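Local coordinates for protein signal recognition particle subunit srp14 (Schizosaccharomyces pombe, PDB 2W9J) that probably works as the RNA-binding Alu-domain subunit of the signal recognition particle, which targets secretory and membrane proteins to the endoplasmic reticulum during translation, at residues L3-F8 against T60-D65. Sequence-based numbering, arbitrary orientation.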
loop_
_atom_site.group_PDB
_atom_site.type_symbol
_atom_site.label_atom_id
_atom_site.label_comp_id
_atom_site.label_asym_id
_atom_site.label_seq_id
_atom_site.Cartn_x
_atom_site.Cartn_y
_atom_site.Cartn_z
ATOM N N LEU A 3 8.912 3.214 0.769
ATOM C CA LEU A 3 9.053 2.357 -0.395
ATOM C C LEU A 3 8.458 3.025 -1.628
ATOM O O LEU A 3 7.555 3.867 -1.519
ATOM C CB LEU A 3 8.337 1.018 -0.167
ATOM C CG LEU A 3 8.649 0.185 1.080
ATOM C CD1 LEU A 3 7.484 -0.757 1.404
ATOM C CD2 LEU A 3 9.948 -0.587 0.926
ATOM N N SER A 4 8.960 2.636 -2.797
ATOM C CA SER A 4 8.311 2.989 -4.048
ATOM C C SER A 4 6.969 2.273 -4.106
ATOM O O SER A 4 6.769 1.261 -3.433
ATOM C CB SER A 4 9.176 2.586 -5.248
ATOM O OG SER A 4 9.363 1.179 -5.299
ATOM N N ASN A 5 6.054 2.818 -4.900
ATOM C CA ASN A 5 4.754 2.223 -5.132
ATOM C C ASN A 5 4.833 0.747 -5.529
ATOM O O ASN A 5 4.124 -0.087 -4.960
ATOM C CB ASN A 5 4.001 3.021 -6.193
ATOM C CG ASN A 5 3.863 4.489 -5.828
ATOM O OD1 ASN A 5 4.344 4.923 -4.778
ATOM N ND2 ASN A 5 3.203 5.265 -6.696
ATOM N N GLU A 6 5.700 0.422 -6.482
ATOM C CA GLU A 6 5.807 -0.947 -6.977
ATOM C C GLU A 6 6.326 -1.897 -5.895
ATOM O O GLU A 6 5.887 -3.033 -5.807
ATOM C CB GLU A 6 6.617 -1.010 -8.288
ATOM C CG GLU A 6 5.857 -0.375 -9.489
ATOM C CD GLU A 6 6.633 -0.340 -10.832
ATOM O OE1 GLU A 6 7.888 -0.429 -10.845
ATOM O OE2 GLU A 6 5.968 -0.207 -11.895
ATOM N N GLU A 7 7.223 -1.427 -5.042
ATOM C CA GLU A 7 7.680 -2.234 -3.903
ATOM C C GLU A 7 6.632 -2.351 -2.775
ATOM O O GLU A 7 6.526 -3.397 -2.141
ATOM C CB GLU A 7 9.022 -1.718 -3.361
ATOM C CG GLU A 7 9.749 -2.688 -2.428
ATOM C CD GLU A 7 9.943 -4.078 -3.044
ATOM O OE1 GLU A 7 10.458 -4.161 -4.186
ATOM O OE2 GLU A 7 9.579 -5.091 -2.390
ATOM N N PHE A 8 5.868 -1.286 -2.534
ATOM C CA PHE A 8 4.813 -1.292 -1.511
ATOM C C PHE A 8 3.762 -2.340 -1.833
ATOM O O PHE A 8 3.327 -3.080 -0.957
ATOM C CB PHE A 8 4.155 0.080 -1.438
ATOM C CG PHE A 8 2.992 0.168 -0.476
ATOM C CD1 PHE A 8 3.192 0.575 0.839
ATOM C CD2 PHE A 8 1.700 -0.088 -0.897
ATOM C CE1 PHE A 8 2.129 0.677 1.721
ATOM C CE2 PHE A 8 0.633 0.018 -0.013
ATOM C CZ PHE A 8 0.848 0.405 1.288
ATOM N N THR A 60 4.396 4.260 1.418
ATOM C CA THR A 60 4.718 4.797 0.104
ATOM C C THR A 60 4.041 6.145 -0.118
ATOM O O THR A 60 3.012 6.445 0.504
ATOM C CB THR A 60 4.372 3.790 -1.027
ATOM O OG1 THR A 60 5.042 4.175 -2.231
ATOM C CG2 THR A 60 2.869 3.680 -1.269
ATOM N N VAL A 61 4.634 6.980 -0.965
ATOM C CA VAL A 61 4.002 8.242 -1.318
ATOM C C VAL A 61 3.447 8.153 -2.728
ATOM O O VAL A 61 4.191 7.948 -3.698
ATOM C CB VAL A 61 4.949 9.444 -1.193
ATOM C CG1 VAL A 61 4.263 10.705 -1.684
ATOM C CG2 VAL A 61 5.389 9.627 0.255
ATOM N N VAL A 62 2.129 8.306 -2.823
ATOM C CA VAL A 62 1.439 8.243 -4.098
ATOM C C VAL A 62 1.106 9.638 -4.615
ATOM O O VAL A 62 0.386 10.400 -3.968
ATOM C CB VAL A 62 0.163 7.372 -4.017
ATOM C CG1 VAL A 62 -0.407 7.165 -5.405
ATOM C CG2 VAL A 62 0.481 6.020 -3.370
ATOM N N GLU A 63 1.635 9.954 -5.793
ATOM C CA GLU A 63 1.407 11.248 -6.428
ATOM C C GLU A 63 0.017 11.296 -7.047
ATOM O O GLU A 63 -0.435 10.301 -7.609
ATOM C CB GLU A 63 2.491 11.522 -7.474
ATOM C CG GLU A 63 3.910 11.549 -6.876
ATOM C CD GLU A 63 4.796 12.622 -7.505
ATOM O OE1 GLU A 63 4.570 12.987 -8.682
ATOM O OE2 GLU A 63 5.723 13.105 -6.824
ATOM N N LEU A 64 -0.655 12.446 -6.938
ATOM C CA LEU A 64 -2.013 12.615 -7.485
ATOM C C LEU A 64 -2.191 12.073 -8.896
ATOM O O LEU A 64 -3.195 11.436 -9.194
ATOM C CB LEU A 64 -2.453 14.082 -7.467
ATOM C CG LEU A 64 -3.111 14.664 -6.209
ATOM C CD1 LEU A 64 -3.981 15.869 -6.600
ATOM C CD2 LEU A 64 -3.938 13.625 -5.433
ATOM N N ASP A 65 -1.212 12.338 -9.754
ATOM C CA ASP A 65 -1.235 11.888 -11.140
ATOM C C ASP A 65 -1.295 10.360 -11.279
ATOM O O ASP A 65 -1.739 9.841 -12.300
ATOM C CB ASP A 65 -0.009 12.436 -11.885
ATOM C CG ASP A 65 -0.084 13.944 -12.136
ATOM O OD1 ASP A 65 -1.188 14.529 -12.006
ATOM O OD2 ASP A 65 0.966 14.545 -12.473
#
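L3 meets T60 through its backbone. The hydroxyl OG1 of T60 donates a hydrogen bond to L3 O at 2.6 Å. The donor stands above the carbonyl plane, 36° out of it. OG1 lies anti to the backbone N of T60 (chi1 -163°), which carries it off the strand edge toward the chain leading into the helix. T60 CA also approaches L3 O, at 3.4 Å, as a CA-H...O contact.

S4 is the N-cap of helix 5-17. Its OG accepts a weak bond from E7 N, and its carbonyl takes F8 N in the first helical turn. The T60 hydroxyl bonds to the residue just before this cap.

N5 brings its side chain across that of T60 at about a right angle. N5 N lies 3.2 Å from T60 OG1. The amide end reaches on along the strand, close to the backbone of V61.

F8 carries the apolar half of the contact. T60 CG2 sits over one face of its ring, 3.9 Å from the centroid, in a CH-pi contact displaced toward the rim. The ring is swung there with CG anti to the backbone N (chi1 176°). T60 thus divides its two branches, the hydroxyl to the backbone just before the helix, the methyl to the aromatic ring. A valine here would probably leave L3 O without its hydroxyl donor and the turn into the helix less firmly tied to the strand.

Strand 57-63 is antiparallel to strand 45-51, where T60 pairs with I48 and V62 with V46. F70 of helix 67-76 touches N5, F8 and V62. The contact thus ties the start of helix 5-17 to the sheet in the alpha-beta-beta-beta-alpha fold of the SRP9/SRP14 family, with helix 67-76 packed alongside.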